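Local coordinates for ornithine carbamoyltransferase (Campylobacter jejuni subsp. jejuni, PDB 3TPF), which catalyses the reversible transfer of the carbamoyl group from carbamoyl phosphate to L-ornithine, giving L-citrulline and phosphate in arginine biosynthesis, at residues Glu25-Pro30 and Ile282-Arg287; Asp132-Lys137 and Arg289-Lys294. All blocks are in the same frame, centred on the assembly; numbering follows the deposited sequence.

Interaction 1 of 2, residues Glu25-Pro30 and Ile282-Arg287; sequences ELKKEP and IFEEAR
Lys27 reaches from the end of helix 13-28 to Glu284 of helix 279-302, and the evidence for a salt bridge is the 2.9 Å between Lys27 NZ and Glu284 OE2. The backbones stay well apart, since the closest CA pair, Lys27 CA and Arg287 CA, lies at 10.9 Å; the side chains alone bridge the distance. Lys27 does so with CG anti to the backbone N (chi1 176°) and an extended chain beyond. Glu284 instead bends at chi2 (-57°), which brings its carboxylate toward the lysine. The other carboxylate oxygen turns to its own helix: Arg287 NH1 approaches Glu284 OE1 at 3.1 Å, a weak, bent hydrogen bond within a salt bridge. One carboxylate thus serves two cations, which probably offsets their repulsion, Lys27 NZ being 4.3 Å from Arg287 NH1. Lys27 NZ has its strongest polar partner in Asn288, through a hydrogen bond to OD1, and forms a second salt bridge with Glu138. Two residues on, Glu29 leaves helical geometry, so the lysine occupies the last turn of its helix. This partly exposed salt-bridge network links the carbamoyl phosphate-binding family region, through helix 13-28, to the C-terminal helix 279-302 of the ornithine-binding region; helix 126-138 touches both helices through Phe134 and Glu138, and Val87 and Ala90 of a second subunit pack on Ala286 and Arg287.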
loop_
_atom_site.group_PDB
_atom_site.type_symbol
_atom_site.label_atom_id
_atom_site.label_comp_id
_atom_site.label_asym_id
_atom_site.label_seq_id
_atom_site.Cartn_x
_atom_site.Cartn_y
_atom_site.Cartn_z
ATOM N N GLU B 25 -29.642 0.244 -4.560
ATOM C CA GLU B 25 -29.745 1.380 -5.498
ATOM C C GLU B 25 -28.387 1.658 -6.129
ATOM O O GLU B 25 -28.271 1.929 -7.321
ATOM C CB GLU B 25 -30.241 2.660 -4.797
ATOM C CG GLU B 25 -31.768 2.797 -4.674
ATOM C CD GLU B 25 -32.204 3.619 -3.439
ATOM O OE1 GLU B 25 -33.395 3.548 -3.073
ATOM O OE2 GLU B 25 -31.357 4.364 -2.841
ATOM N N LEU B 26 -27.358 1.567 -5.296
ATOM C CA LEU B 26 -25.995 1.918 -5.735
ATOM C C LEU B 26 -25.457 0.862 -6.695
ATOM O O LEU B 26 -24.745 1.172 -7.663
ATOM C CB LEU B 26 -25.052 2.099 -4.548
ATOM C CG LEU B 26 -25.219 3.411 -3.790
ATOM C CD1 LEU B 26 -24.404 3.312 -2.490
ATOM C CD2 LEU B 26 -24.785 4.582 -4.676
ATOM N N LYS B 27 -25.803 -0.379 -6.408
ATOM C CA LYS B 27 -25.419 -1.473 -7.301
ATOM C C LYS B 27 -26.081 -1.271 -8.644
ATOM O O LYS B 27 -25.456 -1.396 -9.672
ATOM C CB LYS B 27 -25.786 -2.836 -6.754
ATOM C CG LYS B 27 -25.491 -3.978 -7.707
ATOM C CD LYS B 27 -25.359 -5.296 -6.941
ATOM C CE LYS B 27 -25.398 -6.580 -7.787
ATOM N NZ LYS B 27 -24.872 -7.789 -6.984
ATOM N N LYS B 28 -27.315 -0.844 -8.614
ATOM C CA LYS B 28 -28.055 -0.594 -9.890
ATOM C C LYS B 28 -27.466 0.615 -10.629
ATOM O O LYS B 28 -27.244 0.562 -11.832
ATOM C CB LYS B 28 -29.582 -0.398 -9.695
ATOM N N GLU B 29 -27.276 1.705 -9.891
ATOM C CA GLU B 29 -26.884 3.024 -10.457
ATOM C C GLU B 29 -25.800 3.668 -9.616
ATOM O O GLU B 29 -26.082 4.439 -8.690
ATOM C CB GLU B 29 -28.071 3.993 -10.587
ATOM C CG GLU B 29 -27.724 5.132 -11.524
ATOM C CD GLU B 29 -28.618 6.355 -11.380
ATOM O OE1 GLU B 29 -29.810 6.289 -11.801
ATOM O OE2 GLU B 29 -28.111 7.407 -10.908
ATOM N N PRO B 30 -24.547 3.331 -9.912
ATOM C CA PRO B 30 -23.417 3.864 -9.138
ATOM C C PRO B 30 -23.302 5.379 -9.250
ATOM O O PRO B 30 -23.511 5.921 -10.315
ATOM C CB PRO B 30 -22.194 3.185 -9.767
ATOM C CG PRO B 30 -22.717 2.039 -10.541
ATOM C CD PRO B 30 -24.121 2.349 -10.921
ATOM N N ILE B 282 -22.525 -17.864 -3.328
ATOM C CA ILE B 282 -21.462 -17.645 -2.358
ATOM C C ILE B 282 -20.566 -16.511 -2.877
ATOM O O ILE B 282 -20.115 -15.653 -2.099
ATOM C CB ILE B 282 -20.626 -18.898 -2.087
ATOM C CG1 ILE B 282 -21.466 -19.899 -1.282
ATOM C CG2 ILE B 282 -19.357 -18.549 -1.302
ATOM C CD1 ILE B 282 -20.801 -21.262 -1.064
ATOM N N PHE B 283 -20.286 -16.512 -4.149
ATOM C CA PHE B 283 -19.359 -15.519 -4.650
ATOM C C PHE B 283 -20.047 -14.203 -4.928
ATOM O O PHE B 283 -19.372 -13.207 -5.001
ATOM C CB PHE B 283 -18.531 -16.007 -5.894
ATOM C CG PHE B 283 -17.539 -17.074 -5.559
ATOM C CD1 PHE B 283 -16.483 -16.814 -4.728
ATOM C CD2 PHE B 283 -17.723 -18.365 -5.993
ATOM C CE1 PHE B 283 -15.591 -17.808 -4.335
ATOM C CE2 PHE B 283 -16.821 -19.365 -5.645
ATOM C CZ PHE B 283 -15.745 -19.080 -4.816
ATOM N N GLU B 284 -21.355 -14.199 -5.164
ATOM C CA GLU B 284 -22.053 -12.937 -5.228
ATOM C C GLU B 284 -21.996 -12.314 -3.798
ATOM O O GLU B 284 -21.771 -11.112 -3.600
ATOM C CB GLU B 284 -23.483 -13.112 -5.721
ATOM C CG GLU B 284 -23.728 -12.696 -7.177
ATOM C CD GLU B 284 -23.325 -11.216 -7.476
ATOM O OE1 GLU B 284 -22.794 -10.926 -8.602
ATOM O OE2 GLU B 284 -23.547 -10.313 -6.596
ATOM N N GLU B 285 -22.138 -13.188 -2.811
ATOM C CA GLU B 285 -22.115 -12.798 -1.420
ATOM C C GLU B 285 -20.815 -12.017 -1.240
ATOM O O GLU B 285 -20.851 -10.903 -0.806
ATOM C CB GLU B 285 -22.181 -14.013 -0.469
ATOM C CG GLU B 285 -22.123 -13.707 1.043
ATOM C CD GLU B 285 -21.907 -14.937 1.969
ATOM O OE1 GLU B 285 -21.881 -16.038 1.382
ATOM O OE2 GLU B 285 -21.778 -14.777 3.252
ATOM N N ALA B 286 -19.683 -12.648 -1.566
ATOM C CA ALA B 286 -18.326 -12.061 -1.508
ATOM C C ALA B 286 -18.240 -10.651 -2.078
ATOM O O ALA B 286 -17.822 -9.682 -1.482
ATOM C CB ALA B 286 -17.444 -12.955 -2.351
ATOM N N ARG B 287 -18.704 -10.555 -3.284
ATOM C CA ARG B 287 -18.679 -9.331 -4.001
ATOM C C ARG B 287 -19.635 -8.326 -3.427
ATOM O O ARG B 287 -19.402 -7.140 -3.504
ATOM C CB ARG B 287 -19.083 -9.655 -5.418
ATOM C CG ARG B 287 -19.057 -8.505 -6.375
ATOM C CD ARG B 287 -19.768 -8.982 -7.606
ATOM N NE ARG B 287 -19.404 -8.217 -8.787
ATOM C CZ ARG B 287 -20.258 -7.944 -9.770
ATOM N NH1 ARG B 287 -21.542 -8.350 -9.688
ATOM N NH2 ARG B 287 -19.843 -7.242 -10.825
#

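Interaction 2 of 2, residues Asp132-Lys137 and Arg289-Lys294; sequences DLFTIK and RLYVVK
Phe134 and Val292 make the closer half of this buried contact: Phe134 CB lies 3.8 Å from Val292 CG2, and Phe134 CD1 is 4.1 Å from the same methyl. Their side chains run past one another in opposite directions, so a single valine branch meets the base of the phenylalanine and the near part of its ring. The backbones come close here too, with Phe134 CA and Val292 CA 7.4 Å apart. CG of Phe134 is anti to the backbone N (chi1 178°), and this carries the ring toward helix 279-302, beyond the valine and on to Tyr291.

The packing is looser at that far end. Phe134 CE1 is 4.4 Å from Tyr291 CB, and although the two ring planes differ by just 22°, their centroids are 5.9 Å apart. The rings are slid so far that they barely overlap, so the pair is not a close stack. Away from the contact, helix 126-138 reaches solvent at exposed Lys137, whose NZ hydrogen-bonds Asn21 OD1.

Arg289, predicted to bind carbamoyl phosphate, points away from helix 126-138 and makes a weak hydrogen bond to Thr50; the contact lies close to the predicted carbamoyl phosphate site, the Val292 side chain being about 5 Å from that of Thr127. Helix 279-302, kinked at Leu290 and Tyr291, has helix 48-60 against Leu290 and Val293, while helix 126-138 packs through Leu133 and Ile136 on helix 157-169, and helix 13-28 touches both aromatic side chains.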
loop_
_atom_site.group_PDB
_atom_site.type_symbol
_atom_site.label_atom_id
_atom_site.label_comp_id
_atom_site.label_asym_id
_atom_site.label_seq_id
_atom_site.Cartn_x
_atom_site.Cartn_y
_atom_site.Cartn_z
ATOM N N ASP B 132 -24.382 -10.345 3.631
ATOM C CA ASP B 132 -25.216 -11.526 3.677
ATOM C C ASP B 132 -26.689 -11.138 3.489
ATOM O O ASP B 132 -27.374 -11.654 2.620
ATOM C CB ASP B 132 -25.010 -12.273 5.007
ATOM C CG ASP B 132 -23.653 -12.958 5.084
ATOM O OD1 ASP B 132 -22.854 -12.859 4.100
ATOM O OD2 ASP B 132 -23.402 -13.718 6.082
ATOM N N LEU B 133 -27.128 -10.184 4.244
ATOM C CA LEU B 133 -28.512 -9.655 4.141
ATOM C C LEU B 133 -28.852 -9.195 2.749
ATOM O O LEU B 133 -29.861 -9.581 2.157
ATOM C CB LEU B 133 -28.651 -8.472 5.071
ATOM C CG LEU B 133 -29.875 -8.363 5.930
ATOM C CD1 LEU B 133 -30.322 -9.703 6.456
ATOM C CD2 LEU B 133 -29.467 -7.503 7.109
ATOM N N PHE B 134 -27.952 -8.397 2.192
ATOM C CA PHE B 134 -28.135 -7.849 0.822
ATOM C C PHE B 134 -28.399 -8.996 -0.107
ATOM O O PHE B 134 -29.231 -8.913 -1.049
ATOM C CB PHE B 134 -26.841 -7.155 0.384
ATOM C CG PHE B 134 -26.874 -6.601 -1.005
ATOM C CD1 PHE B 134 -27.296 -5.317 -1.224
ATOM C CD2 PHE B 134 -26.450 -7.332 -2.069
ATOM C CE1 PHE B 134 -27.368 -4.793 -2.512
ATOM C CE2 PHE B 134 -26.541 -6.823 -3.375
ATOM C CZ PHE B 134 -26.981 -5.547 -3.594
ATOM N N THR B 135 -27.645 -10.061 0.155
ATOM C CA THR B 135 -27.619 -11.212 -0.756
ATOM C C THR B 135 -28.893 -12.028 -0.672
ATOM O O THR B 135 -29.447 -12.445 -1.664
ATOM C CB THR B 135 -26.410 -12.105 -0.510
ATOM O OG1 THR B 135 -25.219 -11.340 -0.757
ATOM C CG2 THR B 135 -26.480 -13.233 -1.478
ATOM N N ILE B 136 -29.350 -12.176 0.555
ATOM C CA ILE B 136 -30.618 -12.818 0.831
ATOM C C ILE B 136 -31.776 -12.102 0.115
ATOM O O ILE B 136 -32.642 -12.724 -0.474
ATOM C CB ILE B 136 -30.909 -12.845 2.336
ATOM C CG1 ILE B 136 -29.922 -13.787 3.044
ATOM C CG2 ILE B 136 -32.336 -13.289 2.558
ATOM C CD1 ILE B 136 -29.939 -13.628 4.530
ATOM N N LYS B 137 -31.716 -10.792 0.109
ATOM C CA LYS B 137 -32.732 -10.004 -0.552
ATOM C C LYS B 137 -32.646 -10.178 -2.065
ATOM O O LYS B 137 -33.644 -10.284 -2.756
ATOM C CB LYS B 137 -32.589 -8.548 -0.122
ATOM C CG LYS B 137 -33.606 -7.575 -0.661
ATOM C CD LYS B 137 -33.708 -6.310 0.229
ATOM C CE LYS B 137 -34.863 -5.357 -0.227
ATOM N NZ LYS B 137 -34.568 -4.322 -1.290
ATOM N N ARG B 289 -20.421 -7.378 -0.504
ATOM C CA ARG B 289 -19.854 -6.498 0.533
ATOM C C ARG B 289 -19.473 -5.076 0.071
ATOM O O ARG B 289 -19.459 -4.134 0.841
ATOM C CB ARG B 289 -18.567 -7.107 1.093
ATOM C CG ARG B 289 -18.262 -6.573 2.442
ATOM C CD ARG B 289 -18.337 -7.681 3.519
ATOM N NE ARG B 289 -17.149 -7.516 4.354
ATOM C CZ ARG B 289 -16.038 -8.223 4.227
ATOM N NH1 ARG B 289 -14.973 -7.879 4.946
ATOM N NH2 ARG B 289 -15.989 -9.291 3.402
ATOM N N LEU B 290 -19.140 -4.962 -1.208
ATOM C CA LEU B 290 -18.841 -3.679 -1.796
ATOM C C LEU B 290 -19.994 -2.719 -1.614
ATOM O O LEU B 290 -19.829 -1.622 -1.153
ATOM C CB LEU B 290 -18.538 -3.827 -3.275
ATOM C CG LEU B 290 -18.299 -2.504 -4.025
ATOM C CD1 LEU B 290 -17.115 -1.916 -3.286
ATOM C CD2 LEU B 290 -18.029 -2.645 -5.504
ATOM N N TYR B 291 -21.172 -3.142 -1.996
ATOM C CA TYR B 291 -22.324 -2.208 -2.181
ATOM C C TYR B 291 -22.789 -1.756 -0.826
ATOM O O TYR B 291 -23.296 -0.679 -0.631
ATOM C CB TYR B 291 -23.439 -2.875 -2.974
ATOM C CG TYR B 291 -22.912 -3.427 -4.263
ATOM C CD1 TYR B 291 -22.560 -2.590 -5.291
ATOM C CD2 TYR B 291 -22.689 -4.797 -4.428
ATOM C CE1 TYR B 291 -22.046 -3.090 -6.464
ATOM C CE2 TYR B 291 -22.172 -5.296 -5.621
ATOM C CZ TYR B 291 -21.869 -4.435 -6.635
ATOM O OH TYR B 291 -21.351 -4.873 -7.834
ATOM N N VAL B 292 -22.579 -2.633 0.100
ATOM C CA VAL B 292 -23.067 -2.491 1.471
ATOM C C VAL B 292 -22.132 -1.549 2.231
ATOM O O VAL B 292 -22.555 -0.613 2.885
ATOM C CB VAL B 292 -23.246 -3.919 2.092
ATOM C CG1 VAL B 292 -22.944 -3.921 3.534
ATOM C CG2 VAL B 292 -24.696 -4.418 1.863
ATOM N N VAL B 293 -20.842 -1.750 2.061
ATOM C CA VAL B 293 -19.894 -0.757 2.586
ATOM C C VAL B 293 -20.144 0.655 1.952
ATOM O O VAL B 293 -20.168 1.672 2.651
ATOM C CB VAL B 293 -18.459 -1.195 2.449
ATOM C CG1 VAL B 293 -17.516 -0.016 2.761
ATOM C CG2 VAL B 293 -18.244 -2.434 3.435
ATOM N N LYS B 294 -20.405 0.698 0.666
ATOM C CA LYS B 294 -20.807 1.991 0.057
ATOM C C LYS B 294 -21.929 2.691 0.773
ATOM O O LYS B 294 -21.816 3.853 1.190
ATOM C CB LYS B 294 -21.166 1.803 -1.372
ATOM C CG LYS B 294 -19.959 1.764 -2.290
ATOM C CD LYS B 294 -20.340 1.161 -3.611
ATOM C CE LYS B 294 -19.842 1.965 -4.848
ATOM N NZ LYS B 294 -20.468 1.497 -6.105
#

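How the interactions relate
From the N terminus the chain passes 25-30, then 132-137, then 282-287 and 289-294. Interaction 1 closes a loop with 251 residues between its segments and interaction 2 one with 151; because the segments alternate, the loops cross and neither nests in the other. Helix 279-302 supplies the late partner of both, returning from the ornithine-binding domain to the carbamoyl phosphate domain, consistent with the interdomain role of the equivalent two helices in other carbamoyltransferases. The contact centres are about 6 Å apart, and the evidence for continuity is Lys27 CD, 3.5 Å from Tyr291 CE2 and 3.7 Å from Phe134 CZ. A polar surface tie thus runs into an apolar one within the same three-helix junction.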